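Local coordinates for protein PaaA (Enterobacter agglomerans, PDB 5FF5) that belongs to the ThiF (E1-like) family and works in pantocin A biosynthesis, where it probably adenylates the precursor peptide on the way to the bicyclic core, at residues Pro213-Leu218 against His248-Asp253; Pro257-Gly262 against Gly271-Asn276; Leu266-Gly271 against Leu329-Gly334; Phe124-Arg129 against Thr343-Asp348; Trp143-Ala148 against Asn173-Tyr178. One frame throughout, in Å; residues are numbered along the deposited sequence.

Contact 1: residues Pro213-Leu218 against His248-Asp253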
# COMPACT_ATOMS: atom_id res chain seq x y z
N PRO A 213 4.91 12.71 29.07
CA PRO A 213 3.63 13.36 29.34
C PRO A 213 3.80 14.74 29.97
O PRO A 213 3.10 15.03 30.94
CB PRO A 213 2.95 12.39 30.32
CG PRO A 213 4.08 11.75 31.03
CD PRO A 213 5.22 11.66 30.05
N ASP A 214 4.70 15.56 29.43
CA ASP A 214 4.86 16.97 29.82
C ASP A 214 4.29 17.86 28.72
O ASP A 214 4.77 17.84 27.59
CB ASP A 214 6.34 17.30 30.04
N ARG A 215 3.26 18.63 29.01
CA ARG A 215 2.65 19.43 27.95
C ARG A 215 3.59 20.53 27.49
O ARG A 215 3.44 21.07 26.38
CB ARG A 215 1.30 20.03 28.38
CG ARG A 215 0.70 20.98 27.35
CD ARG A 215 -0.78 21.22 27.57
NE ARG A 215 -1.33 22.07 26.52
CZ ARG A 215 -2.58 22.02 26.07
NH1 ARG A 215 -3.44 21.15 26.59
NH2 ARG A 215 -2.97 22.83 25.10
N ALA A 216 4.56 20.88 28.32
CA ALA A 216 5.45 21.97 27.97
C ALA A 216 6.35 21.54 26.81
O ALA A 216 6.63 22.34 25.92
CB ALA A 216 6.26 22.40 29.16
N ARG A 217 6.77 20.27 26.80
CA ARG A 217 7.64 19.77 25.74
C ARG A 217 6.80 19.39 24.52
O ARG A 217 7.16 19.72 23.39
CB ARG A 217 8.46 18.57 26.24
CG ARG A 217 9.46 18.00 25.21
CD ARG A 217 10.27 19.10 24.56
NE ARG A 217 11.34 18.63 23.68
CZ ARG A 217 12.06 19.43 22.90
NH1 ARG A 217 11.81 20.73 22.88
NH2 ARG A 217 13.03 18.96 22.14
N LEU A 218 5.66 18.74 24.76
CA LEU A 218 4.78 18.28 23.70
C LEU A 218 4.32 19.41 22.78
O LEU A 218 4.19 19.21 21.58
CB LEU A 218 3.55 17.61 24.29
CG LEU A 218 3.80 16.25 24.94
CD1 LEU A 218 2.55 15.74 25.64
CD2 LEU A 218 4.29 15.27 23.88
N HIS A 248 -3.52 15.26 21.91
CA HIS A 248 -4.91 15.54 21.58
C HIS A 248 -5.42 16.90 22.11
O HIS A 248 -6.09 17.64 21.39
CB HIS A 248 -5.80 14.41 22.11
CG HIS A 248 -6.13 13.37 21.08
ND1 HIS A 248 -6.09 12.02 21.34
CD2 HIS A 248 -6.49 13.49 19.78
CE1 HIS A 248 -6.41 11.35 20.25
NE2 HIS A 248 -6.66 12.22 19.29
N SER A 249 -5.12 17.22 23.36
CA SER A 249 -5.53 18.52 23.90
C SER A 249 -4.82 19.64 23.14
O SER A 249 -5.42 20.67 22.77
CB SER A 249 -5.24 18.61 25.39
OG SER A 249 -5.63 19.88 25.90
N ILE A 250 -3.52 19.47 22.93
CA ILE A 250 -2.77 20.46 22.17
C ILE A 250 -3.42 20.65 20.80
O ILE A 250 -3.54 21.77 20.29
CB ILE A 250 -1.31 20.04 22.00
CG1 ILE A 250 -0.68 19.73 23.36
CG2 ILE A 250 -0.54 21.11 21.26
CD1 ILE A 250 0.70 19.13 23.30
N ALA A 251 -3.84 19.54 20.21
CA ALA A 251 -4.46 19.54 18.88
C ALA A 251 -5.79 20.27 18.89
O ALA A 251 -6.01 21.16 18.08
CB ALA A 251 -4.64 18.12 18.39
N LYS A 252 -6.67 19.93 19.83
CA LYS A 252 -7.94 20.65 19.95
C LYS A 252 -7.72 22.17 20.13
O LYS A 252 -8.42 23.00 19.52
CB LYS A 252 -8.75 20.11 21.12
CG LYS A 252 -10.08 20.80 21.32
CD LYS A 252 -10.89 20.15 22.45
CE LYS A 252 -11.44 18.77 22.05
NZ LYS A 252 -12.26 18.14 23.13
N ASP A 253 -6.73 22.53 20.94
CA ASP A 253 -6.43 23.92 21.23
C ASP A 253 -5.86 24.69 20.05
O ASP A 253 -6.02 25.90 19.97
CB ASP A 253 -5.50 24.00 22.42
CG ASP A 253 -6.17 23.54 23.70
OD1 ASP A 253 -7.30 23.01 23.61
OD2 ASP A 253 -5.56 23.69 24.79

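Contact 2: residues Pro257-Gly262 against Gly271-Asn276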
# COMPACT_ATOMS: atom_id res chain seq x y z
N PRO A 257 -5.69 18.70 12.81
CA PRO A 257 -6.20 17.35 12.59
C PRO A 257 -5.30 16.26 13.18
O PRO A 257 -4.08 16.29 13.09
CB PRO A 257 -6.26 17.25 11.06
CG PRO A 257 -6.31 18.66 10.58
CD PRO A 257 -5.47 19.42 11.54
N VAL A 258 -5.95 15.28 13.79
CA VAL A 258 -5.28 14.15 14.38
C VAL A 258 -5.94 12.87 13.85
O VAL A 258 -7.17 12.75 13.86
CB VAL A 258 -5.36 14.21 15.93
CG1 VAL A 258 -4.71 13.00 16.58
CG2 VAL A 258 -4.75 15.48 16.46
N ILE A 259 -5.14 11.92 13.38
CA ILE A 259 -5.71 10.65 12.95
C ILE A 259 -5.14 9.55 13.81
O ILE A 259 -3.94 9.51 14.06
CB ILE A 259 -5.41 10.35 11.46
CG1 ILE A 259 -6.25 9.15 10.99
CG2 ILE A 259 -3.94 10.08 11.25
CD1 ILE A 259 -6.09 8.79 9.55
N GLU A 260 -6.01 8.65 14.26
CA GLU A 260 -5.59 7.53 15.10
C GLU A 260 -5.51 6.30 14.24
O GLU A 260 -5.95 6.29 13.09
CB GLU A 260 -6.58 7.27 16.23
CG GLU A 260 -7.01 8.48 17.00
CD GLU A 260 -7.88 8.10 18.18
OE1 GLU A 260 -8.67 7.13 18.05
OE2 GLU A 260 -7.79 8.76 19.23
N LEU A 261 -4.98 5.24 14.81
CA LEU A 261 -4.85 4.01 14.07
C LEU A 261 -4.32 2.95 14.99
O LEU A 261 -3.82 3.25 16.08
CB LEU A 261 -3.94 4.22 12.86
CG LEU A 261 -2.49 4.52 13.18
CD1 LEU A 261 -1.64 3.31 12.90
CD2 LEU A 261 -2.04 5.69 12.38
N GLY A 262 -4.45 1.70 14.58
CA GLY A 262 -3.90 0.62 15.37
C GLY A 262 -4.53 -0.70 15.05
O GLY A 262 -5.65 -0.77 14.55
N GLY A 271 -8.28 5.48 12.06
CA GLY A 271 -9.13 6.59 12.42
C GLY A 271 -9.71 6.35 13.78
O GLY A 271 -9.41 5.33 14.42
N PRO A 272 -10.57 7.25 14.23
CA PRO A 272 -11.13 8.36 13.44
C PRO A 272 -10.18 9.52 13.20
O PRO A 272 -9.16 9.63 13.87
CB PRO A 272 -12.30 8.83 14.31
CG PRO A 272 -11.87 8.53 15.69
CD PRO A 272 -11.07 7.26 15.62
N ILE A 273 -10.52 10.36 12.22
CA ILE A 273 -9.85 11.64 12.05
C ILE A 273 -10.60 12.69 12.85
O ILE A 273 -11.82 12.76 12.76
CB ILE A 273 -9.82 12.11 10.60
CG1 ILE A 273 -9.09 11.10 9.72
CG2 ILE A 273 -9.20 13.50 10.51
CD1 ILE A 273 -9.34 11.32 8.24
N TYR A 274 -9.87 13.52 13.59
CA TYR A 274 -10.46 14.64 14.31
C TYR A 274 -10.10 15.95 13.64
O TYR A 274 -8.94 16.33 13.57
CB TYR A 274 -9.99 14.66 15.76
CG TYR A 274 -10.32 13.43 16.58
CD1 TYR A 274 -11.47 13.36 17.35
CD2 TYR A 274 -9.45 12.36 16.62
CE1 TYR A 274 -11.76 12.26 18.11
CE2 TYR A 274 -9.71 11.25 17.39
CZ TYR A 274 -10.88 11.20 18.14
OH TYR A 274 -11.13 10.07 18.90
N LEU A 275 -11.08 16.64 13.09
CA LEU A 275 -10.77 17.85 12.36
C LEU A 275 -10.34 18.98 13.28
O LEU A 275 -9.53 19.82 12.89
CB LEU A 275 -11.96 18.26 11.51
CG LEU A 275 -12.03 17.61 10.12
CD1 LEU A 275 -11.11 16.39 9.99
CD2 LEU A 275 -13.48 17.28 9.79
N ASN A 276 -10.91 18.99 14.48
CA ASN A 276 -10.59 20.01 15.48
C ASN A 276 -10.84 21.40 14.92
O ASN A 276 -10.04 22.32 15.12
CB ASN A 276 -9.14 19.88 15.93
CG ASN A 276 -8.92 18.67 16.78
OD1 ASN A 276 -9.86 18.15 17.36
ND2 ASN A 276 -7.71 18.16 16.76

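Contact 3: residues Leu266-Gly271 against Leu329-Gly334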
# COMPACT_ATOMS: atom_id res chain seq x y z
N LEU A 266 -3.69 -9.46 12.61
CA LEU A 266 -5.00 -10.12 12.52
C LEU A 266 -6.17 -9.19 12.11
O LEU A 266 -6.98 -9.55 11.24
CB LEU A 266 -5.32 -10.81 13.85
CG LEU A 266 -4.45 -12.04 14.19
CD1 LEU A 266 -4.87 -12.65 15.51
CD2 LEU A 266 -4.51 -13.11 13.10
N GLU A 267 -6.26 -8.00 12.70
CA GLU A 267 -7.26 -7.01 12.27
C GLU A 267 -6.69 -5.60 12.44
O GLU A 267 -5.97 -5.33 13.39
CB GLU A 267 -8.56 -7.09 13.07
CG GLU A 267 -8.39 -6.53 14.46
CD GLU A 267 -9.69 -6.10 15.10
OE1 GLU A 267 -10.76 -6.34 14.48
OE2 GLU A 267 -9.64 -5.49 16.20
N ILE A 268 -7.05 -4.71 11.53
CA ILE A 268 -6.50 -3.37 11.52
C ILE A 268 -7.62 -2.40 11.75
O ILE A 268 -8.76 -2.69 11.37
CB ILE A 268 -5.83 -3.04 10.18
CG1 ILE A 268 -6.87 -3.15 9.07
CG2 ILE A 268 -4.68 -3.97 9.88
CD1 ILE A 268 -6.37 -2.67 7.74
N SER A 269 -7.30 -1.24 12.31
CA SER A 269 -8.30 -0.19 12.44
C SER A 269 -7.61 1.12 12.05
O SER A 269 -6.41 1.27 12.25
CB SER A 269 -8.88 -0.14 13.85
OG SER A 269 -8.00 0.48 14.77
N VAL A 270 -8.33 2.03 11.41
CA VAL A 270 -7.76 3.32 11.07
C VAL A 270 -8.72 4.50 11.28
O VAL A 270 -9.85 4.49 10.79
CB VAL A 270 -7.20 3.35 9.64
CG1 VAL A 270 -6.78 4.76 9.26
CG2 VAL A 270 -6.02 2.41 9.53
N GLY A 271 -8.28 5.48 12.06
CA GLY A 271 -9.13 6.59 12.42
C GLY A 271 -9.71 6.35 13.78
O GLY A 271 -9.41 5.33 14.42
N LEU A 329 1.12 -3.37 8.03
CA LEU A 329 1.50 -1.97 8.15
C LEU A 329 1.23 -1.18 6.88
O LEU A 329 0.81 -0.02 6.94
CB LEU A 329 2.98 -1.86 8.52
CG LEU A 329 3.46 -2.58 9.77
CD1 LEU A 329 4.95 -2.31 9.95
CD2 LEU A 329 2.69 -2.12 10.98
N SER A 330 1.48 -1.79 5.72
CA SER A 330 1.31 -1.07 4.46
C SER A 330 -0.15 -0.74 4.23
O SER A 330 -0.49 0.38 3.81
CB SER A 330 1.85 -1.88 3.26
OG SER A 330 2.33 -3.14 3.66
N ILE A 331 -1.02 -1.70 4.54
CA ILE A 331 -2.44 -1.46 4.41
C ILE A 331 -2.83 -0.28 5.30
O ILE A 331 -3.51 0.64 4.85
CB ILE A 331 -3.27 -2.67 4.80
CG1 ILE A 331 -2.99 -3.83 3.86
CG2 ILE A 331 -4.73 -2.34 4.73
CD1 ILE A 331 -3.91 -4.97 4.07
N MSE A 332 -2.36 -0.31 6.55
CA MSE A 332 -2.71 0.70 7.54
C MSE A 332 -2.18 2.09 7.18
O MSE A 332 -2.88 3.09 7.37
CB MSE A 332 -2.19 0.26 8.90
CG MSE A 332 -3.04 0.65 10.09
SE MSE A 332 -2.86 -0.73 11.46
CE MSE A 332 -0.92 -0.91 11.47
N ALA A 333 -0.96 2.16 6.66
CA ALA A 333 -0.39 3.45 6.28
C ALA A 333 -1.01 4.02 5.00
O ALA A 333 -1.10 5.24 4.83
CB ALA A 333 1.10 3.33 6.11
N GLY A 334 -1.42 3.13 4.10
CA GLY A 334 -2.05 3.52 2.85
C GLY A 334 -3.46 4.04 3.03
O GLY A 334 -3.87 4.97 2.35

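Contact 4: residues Phe124-Arg129 against Thr343-Asp348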
# COMPACT_ATOMS: atom_id res chain seq x y z
N PHE A 124 -2.86 21.83 -9.66
CA PHE A 124 -1.64 22.18 -8.98
C PHE A 124 -1.97 22.66 -7.57
O PHE A 124 -1.22 22.38 -6.64
CB PHE A 124 -0.89 23.27 -9.74
CG PHE A 124 -0.16 22.77 -10.96
CD1 PHE A 124 -0.08 21.42 -11.24
CD2 PHE A 124 0.47 23.66 -11.82
CE1 PHE A 124 0.59 20.98 -12.35
CE2 PHE A 124 1.15 23.22 -12.93
CZ PHE A 124 1.21 21.88 -13.19
N VAL A 125 -3.10 23.34 -7.40
CA VAL A 125 -3.45 23.89 -6.11
C VAL A 125 -3.50 22.79 -5.07
O VAL A 125 -2.98 22.97 -3.97
CB VAL A 125 -4.79 24.62 -6.14
CG1 VAL A 125 -5.44 24.60 -4.80
CG2 VAL A 125 -4.61 26.04 -6.60
N TYR A 126 -4.02 21.63 -5.42
CA TYR A 126 -4.11 20.56 -4.43
C TYR A 126 -2.74 20.15 -3.91
O TYR A 126 -2.55 20.00 -2.70
CB TYR A 126 -4.84 19.35 -5.00
CG TYR A 126 -6.30 19.60 -5.25
CD1 TYR A 126 -7.15 19.89 -4.21
CD2 TYR A 126 -6.82 19.56 -6.52
CE1 TYR A 126 -8.49 20.14 -4.43
CE2 TYR A 126 -8.16 19.80 -6.76
CZ TYR A 126 -8.99 20.09 -5.70
OH TYR A 126 -10.33 20.33 -5.92
N GLN A 127 -1.79 19.98 -4.82
CA GLN A 127 -0.43 19.59 -4.48
C GLN A 127 0.25 20.68 -3.65
O GLN A 127 1.05 20.39 -2.77
CB GLN A 127 0.39 19.32 -5.75
CG GLN A 127 1.72 18.65 -5.50
CD GLN A 127 1.55 17.28 -4.90
OE1 GLN A 127 0.76 16.48 -5.40
NE2 GLN A 127 2.27 16.99 -3.83
N GLU A 128 -0.08 21.93 -3.95
CA GLU A 128 0.42 23.06 -3.19
C GLU A 128 -0.01 22.94 -1.73
O GLU A 128 0.77 23.20 -0.82
CB GLU A 128 -0.08 24.37 -3.80
CG GLU A 128 0.67 24.79 -5.02
CD GLU A 128 0.11 26.05 -5.63
OE1 GLU A 128 -0.82 26.62 -5.03
OE2 GLU A 128 0.62 26.46 -6.70
N ARG A 129 -1.25 22.52 -1.54
CA ARG A 129 -1.83 22.33 -0.22
C ARG A 129 -1.09 21.22 0.54
O ARG A 129 -1.12 21.16 1.77
CB ARG A 129 -3.32 21.99 -0.36
CG ARG A 129 -4.19 23.22 -0.54
CD ARG A 129 -5.64 22.89 -0.87
NE ARG A 129 -6.38 24.08 -1.32
CZ ARG A 129 -7.68 24.10 -1.58
NH1 ARG A 129 -8.39 23.01 -1.43
NH2 ARG A 129 -8.29 25.22 -1.95
N THR A 343 -7.99 14.83 3.26
CA THR A 343 -8.35 15.85 4.24
C THR A 343 -7.58 17.14 4.03
O THR A 343 -8.17 18.19 3.94
CB THR A 343 -8.12 15.37 5.68
OG1 THR A 343 -8.81 14.14 5.90
CG2 THR A 343 -8.62 16.43 6.66
N ILE A 344 -6.25 17.05 3.98
CA ILE A 344 -5.42 18.23 3.75
C ILE A 344 -5.78 18.96 2.47
O ILE A 344 -5.96 20.17 2.48
CB ILE A 344 -3.92 17.88 3.66
CG1 ILE A 344 -3.40 17.32 4.98
CG2 ILE A 344 -3.13 19.08 3.20
CD1 ILE A 344 -1.96 16.76 4.92
N THR A 345 -5.90 18.23 1.36
CA THR A 345 -6.04 18.87 0.05
C THR A 345 -7.49 19.12 -0.30
O THR A 345 -7.80 20.10 -0.97
CB THR A 345 -5.40 18.05 -1.10
OG1 THR A 345 -6.17 16.88 -1.38
CG2 THR A 345 -3.96 17.69 -0.78
N GLY A 346 -8.35 18.19 0.07
CA GLY A 346 -9.76 18.36 -0.22
C GLY A 346 -10.19 18.04 -1.65
O GLY A 346 -11.23 18.50 -2.11
N TYR A 347 -9.37 17.27 -2.37
CA TYR A 347 -9.68 16.89 -3.75
C TYR A 347 -10.82 15.89 -3.76
O TYR A 347 -11.45 15.72 -4.77
CB TYR A 347 -8.45 16.30 -4.44
CG TYR A 347 -8.26 14.82 -4.19
CD1 TYR A 347 -7.57 14.35 -3.08
CD2 TYR A 347 -8.76 13.89 -5.07
CE1 TYR A 347 -7.41 13.01 -2.86
CE2 TYR A 347 -8.61 12.55 -4.85
CZ TYR A 347 -7.93 12.10 -3.75
OH TYR A 347 -7.78 10.74 -3.56
N ASP A 348 -11.07 15.26 -2.62
CA ASP A 348 -12.12 14.24 -2.46
C ASP A 348 -12.44 14.14 -0.99
O ASP A 348 -11.58 14.41 -0.16
CB ASP A 348 -11.64 12.87 -2.99
CG ASP A 348 -12.74 11.78 -2.94
OD1 ASP A 348 -13.94 12.09 -2.85
OD2 ASP A 348 -12.37 10.59 -2.92

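Contact 5: residues Trp143-Ala148 against Asn173-Tyr178. With SO4 (sulfate ion), chain C.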
# COMPACT_ATOMS: atom_id res chain seq x y z
N TRP A 143 3.98 1.06 12.18
CA TRP A 143 2.97 1.94 11.59
C TRP A 143 3.63 3.27 11.24
O TRP A 143 3.33 3.88 10.22
CB TRP A 143 1.78 2.16 12.54
CG TRP A 143 2.10 2.87 13.82
CD1 TRP A 143 2.47 2.31 15.02
CD2 TRP A 143 2.03 4.30 14.06
NE1 TRP A 143 2.66 3.29 15.98
CE2 TRP A 143 2.40 4.52 15.42
CE3 TRP A 143 1.71 5.40 13.26
CZ2 TRP A 143 2.44 5.80 15.99
CZ3 TRP A 143 1.76 6.68 13.83
CH2 TRP A 143 2.12 6.86 15.19
N GLY A 144 4.60 3.66 12.06
CA GLY A 144 5.27 4.94 11.95
C GLY A 144 6.11 5.15 10.72
O GLY A 144 6.05 6.22 10.11
N THR A 145 6.90 4.14 10.37
CA THR A 145 7.80 4.22 9.22
C THR A 145 7.08 4.24 7.88
O THR A 145 7.53 4.89 6.94
CB THR A 145 8.79 3.04 9.20
OG1 THR A 145 8.09 1.81 9.39
CG2 THR A 145 9.83 3.17 10.29
N TRP A 146 5.97 3.53 7.77
CA TRP A 146 5.24 3.47 6.51
C TRP A 146 4.50 4.76 6.24
O TRP A 146 4.40 5.18 5.10
CB TRP A 146 4.28 2.29 6.50
CG TRP A 146 4.97 0.99 6.40
CD1 TRP A 146 5.48 0.25 7.43
CD2 TRP A 146 5.25 0.27 5.21
NE1 TRP A 146 6.06 -0.89 6.94
CE2 TRP A 146 5.93 -0.91 5.58
CE3 TRP A 146 4.98 0.49 3.85
CZ2 TRP A 146 6.35 -1.85 4.66
CZ3 TRP A 146 5.40 -0.45 2.93
CH2 TRP A 146 6.07 -1.60 3.34
N CYS A 147 3.98 5.38 7.29
CA CYS A 147 3.28 6.65 7.13
C CYS A 147 4.22 7.76 6.68
O CYS A 147 3.88 8.57 5.82
CB CYS A 147 2.57 7.07 8.41
SG CYS A 147 1.08 6.15 8.81
N ALA A 148 5.40 7.83 7.29
CA ALA A 148 6.38 8.83 6.90
C ALA A 148 6.71 8.68 5.42
O ALA A 148 6.73 9.66 4.66
CB ALA A 148 7.65 8.71 7.74
N ASN A 173 12.54 -6.27 9.18
CA ASN A 173 11.46 -6.97 8.47
C ASN A 173 10.18 -6.13 8.26
O ASN A 173 9.42 -6.40 7.34
CB ASN A 173 11.11 -8.30 9.17
CG ASN A 173 10.30 -8.11 10.43
OD1 ASN A 173 10.44 -7.11 11.13
ND2 ASN A 173 9.43 -9.07 10.72
N ARG A 174 9.94 -5.12 9.09
CA ARG A 174 8.66 -4.40 9.00
C ARG A 174 8.77 -2.87 8.96
O ARG A 174 7.88 -2.20 8.44
CB ARG A 174 7.75 -4.80 10.17
CG ARG A 174 8.42 -4.79 11.51
CD ARG A 174 7.42 -4.94 12.63
NE ARG A 174 8.05 -4.73 13.94
CZ ARG A 174 9.15 -5.36 14.36
NH1 ARG A 174 9.73 -6.26 13.59
NH2 ARG A 174 9.65 -5.10 15.56
N GLN A 175 9.83 -2.32 9.54
CA GLN A 175 9.99 -0.87 9.57
C GLN A 175 10.78 -0.45 8.33
O GLN A 175 12.00 -0.56 8.31
CB GLN A 175 10.69 -0.46 10.86
CG GLN A 175 10.19 -1.26 12.09
CD GLN A 175 10.55 -0.62 13.42
OE1 GLN A 175 11.13 0.47 13.47
NE2 GLN A 175 10.21 -1.29 14.52
N VAL A 176 10.07 0.08 7.32
CA VAL A 176 10.56 0.24 5.94
C VAL A 176 11.59 1.35 5.66
O VAL A 176 12.26 1.31 4.63
CB VAL A 176 9.38 0.48 4.96
CG1 VAL A 176 8.73 1.85 5.19
CG2 VAL A 176 9.84 0.33 3.51
N LEU A 177 11.68 2.33 6.55
CA LEU A 177 12.62 3.46 6.39
C LEU A 177 14.04 3.07 6.78
O LEU A 177 14.98 3.85 6.59
CB LEU A 177 12.17 4.64 7.24
CG LEU A 177 11.00 5.45 6.72
CD1 LEU A 177 10.78 6.66 7.58
CD2 LEU A 177 11.33 5.89 5.31
N TYR A 178 14.19 1.85 7.32
CA TYR A 178 15.46 1.38 7.83
C TYR A 178 15.96 0.19 7.03
O TYR A 178 15.29 -0.83 6.95
CB TYR A 178 15.35 0.99 9.32
CG TYR A 178 14.56 1.95 10.17
CD1 TYR A 178 14.74 3.31 10.08
CD2 TYR A 178 13.62 1.48 11.07
CE1 TYR A 178 14.00 4.18 10.86
CE2 TYR A 178 12.87 2.34 11.86
CZ TYR A 178 13.07 3.69 11.75
OH TYR A 178 12.33 4.57 12.53
S SO4 C . 6.22 -2.16 15.65
O1 SO4 C . 5.34 -3.13 15.00
O2 SO4 C . 7.46 -2.03 14.89
O3 SO4 C . 6.61 -2.59 17.00
O4 SO4 C . 5.55 -0.86 15.69

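Contact 1: residues Pro213-Leu218 against His248-Asp253
This is a helix-to-helix contact at the periphery of the Rossmann-like part, far from the chain's centre, carried by Arg215 against Ser249, Ile250 and Asp253 and by Leu218 on Ile250. Arg215, in the first turn of helix 215-222, reaches across to helix 243-254. Its CG stands anti to the backbone N (chi1 174°) and the chain runs out extended to NE, which carries the guanidinium over the gap. The two terminal nitrogens then divide the work. NH1 donates to Ser249 OG at 2.6 Å, and NH2 forms a salt bridge with Asp253 OD2 at 2.7 Å, coming in from above the carboxylate plane. The remaining nitrogen, NE, pairs back with Glu219 on its own helix, so three separate polar partners fix the rotation of the group. One face of the guanidinium lies over Ile250, whose CG1 is 4.0 Å from Arg215 NE, the arginine and the isoleucine pointing opposite ways. Deeper in, Ile250 CD1 packs on Leu218 CB at 3.4 Å. Helix 215-222 connects parallel strands 203-207 and 227-229, and helix 243-254 connects 227-229 to 258-263: successive beta-alpha-beta crossovers of a Rossmann-like fold.

Contact 2: residues Pro257-Gly262 against Gly271-Asn276
A beta hairpin, strands 258-263 and 267-274, supplies this contact, in which Val258 and Tyr274 form an antiparallel hydrogen-bonded pair. Tyr274 N donates to Val258 O at 2.8 Å, and Val258 N returns the bond to Tyr274 O at 3.2 Å. Next along, Ile259 and Ile273 make a non-hydrogen-bonded pair, and their CG1 atoms touch at 3.7 Å. Glu260 then serves two residues: its N gives a weak bond to Pro272 O, while its O accepts from Gly271 N at 2.7 Å, the donor standing well above the carbonyl plane. A cis peptide links Gly271 to Pro272 at this point. With CG anti to its carbonyl carbon (chi1 -47°) and the rest extended, the Glu260 side chain lies along the edge of the Tyr274 ring, CG 3.9 Å from Tyr274 CE2. Carboxylate and ring planes stand 70° apart, and Glu260 OE1 also nears Pro272 CD at 3.4 Å. The face carrying Val258 and Tyr274 is covered by helix 243-254, with His248 edge-to-face on Tyr274. Ile259 and Ile273 instead meet helix 326-345, while strand 227-229 pairs with the far edge of 258-263.

Contact 3: residues Leu266-Gly271 against Leu329-Gly334
Strand 267-271 and helix 329-334 run almost the same way, 17° between their directions, with the short axes 8.8 Å apart at closest approach. Val270 and Met332 bring the backbones nearest, CA to CA at 6.7 Å. No hydrogen bond crosses, and side chains fill the space between the two segments. Ile268 and Val270, alternate residues of the strand, both point their CB toward the helix, while Ser269 between them points away and bonds through OG to Gly262 O on the neighbouring strand. Met332, built as selenomethionine, takes the largest share of the contact. Its chain bends at chi2 and chi3, which lays the selenium end along the strand: CG rests on Val270 CG2 at 3.5 Å, and SE lies alongside Ile268, 4.0 Å from Ile268 CB and the same from Ile268 CG2. Met332 and Ile268 overlap head to tail. Ile268 has its CG1 between backbone N and carbonyl carbon (chi1 59°), and from there CD1 reaches the CG2 branch of Ile331 at 3.4 Å, the two chains meeting at about a right angle. All of these touching residues are buried. Further along the same helix, Ile335 also packs on both Ile268 and Val270. Strand 267-274 is hydrogen-bonded between 258-263 and 355-360, and helix 326-345 packs on this face, running nearly parallel to the strand at this point. The helix's other flank rests on Trp146 and Cys147 of helix 142-153, while Ser330 and Ile331 pack on Gly334 and Ile335 of the second subunit.

Contact 4: residues Phe124-Arg129 against Thr343-Asp348
Polar contact first: Arg129 NH1 donates to Thr345 O at 3.0 Å, N-H...O 153°, with the oxygen lying in the guanidinium plane. The carbonyl belongs to the last turn of helix 326-345, and the same NH1 also makes a salt bridge with Asp119. The stretched-out arginine lies beside the C-terminal end of that helix, its CD 3.5 Å from Thr345 O, while Thr345 OG1 bonds back to Val341 O. The aromatic part belongs to Tyr126. Tyr347 CB sits over the centre of one face of the Tyr126 ring, 3.8 Å from the centroid and 10° off the normal, a CH-pi contact in which Tyr347 comes in perpendicular to Tyr126. Thr345 O lies at the edge of the same ring, 3.3 Å from Tyr126 CD1, and the ring's OH is bonded beyond to Asp117 and Asp119. Here the helix that packs on the sheet of the ThiF-family domain ends, and Gly346, with positive phi, turns the chain away toward Tyr347. Methyl groups against backbone oxygens complete the contact. Thr345 CG2 touches Tyr126 O at 3.3 Å, and Ile344 CG2 lies against Arg129 O, an oxygen hydrogen-bonded to Ser133 OG.

Contact 5: residues Trp143-Ala148 against Asn173-Tyr178
Trp146 on helix 142-153 offers one ring face to Val176 and reaches Arg174 O in the segment 173-178. Its CB abuts Ala333 of helix 326-345, and CG is anti to the carbonyl carbon (chi1 -71°), which swings the indole toward the loop. CG and CD2 face Val176 CG1, which stands over the centre of the five-membered ring, 3.9 Å from its centroid, in a CH-pi contact. Further along, CE2 and CZ2 meet Val176 CB, each at 3.8 Å. Next to CE2, NE1 donates to Arg174 O at 2.7 Å, nearly along the C=O axis, and this bond fixes the turn of the indole. The ring also packs on Trp146 of the second subunit. The helix begins within a GxGxxG-like pattern whose last glycine is Gly144, consistent with the nucleotide-binding turn of a Rossmann-type fold. The preceding residue, Thr145, accepts a weak bond from Val176 N through OG1, though that oxygen is chiefly held by Gly142 O, and Thr145 CG2 rests on Tyr178 CE2 at 3.5 Å. Ala148 CB meets Leu177 CD1 at 3.7 Å. A sulfate, probably from the crystallisation liquor, lies where Arg174 NE donates to its O2 at 2.9 Å. Gln175, whose OE1 is hydrogen-bonded to Lys187, brings NE2 near that oxygen too, and Gly142 N bonds the ion.

Contacts 2 and 3 share Gly271, their centres about 13 Å apart, and join one strand to its hairpin partner and to helix 326-345. That helix also carries contact 4 at its far end, about 23 Å from contact 3, centre to centre, and Ile273 CD1 of contact 2 meets Thr343 OG1 there at 3.7 Å. Contact 5 lies about 13 Å from contact 3, centre to centre, where Leu329 and Ala333 rest on Trp146; both reach the second subunit. The sulfate is held by Arg174 of contact 5 and by Gly142 N, beside the glycine-rich turn, and Leu261 CD1 of contact 2 touches Trp143 CB at 3.6 Å. Contact 1 joins contact 2 through His248 and Ala251.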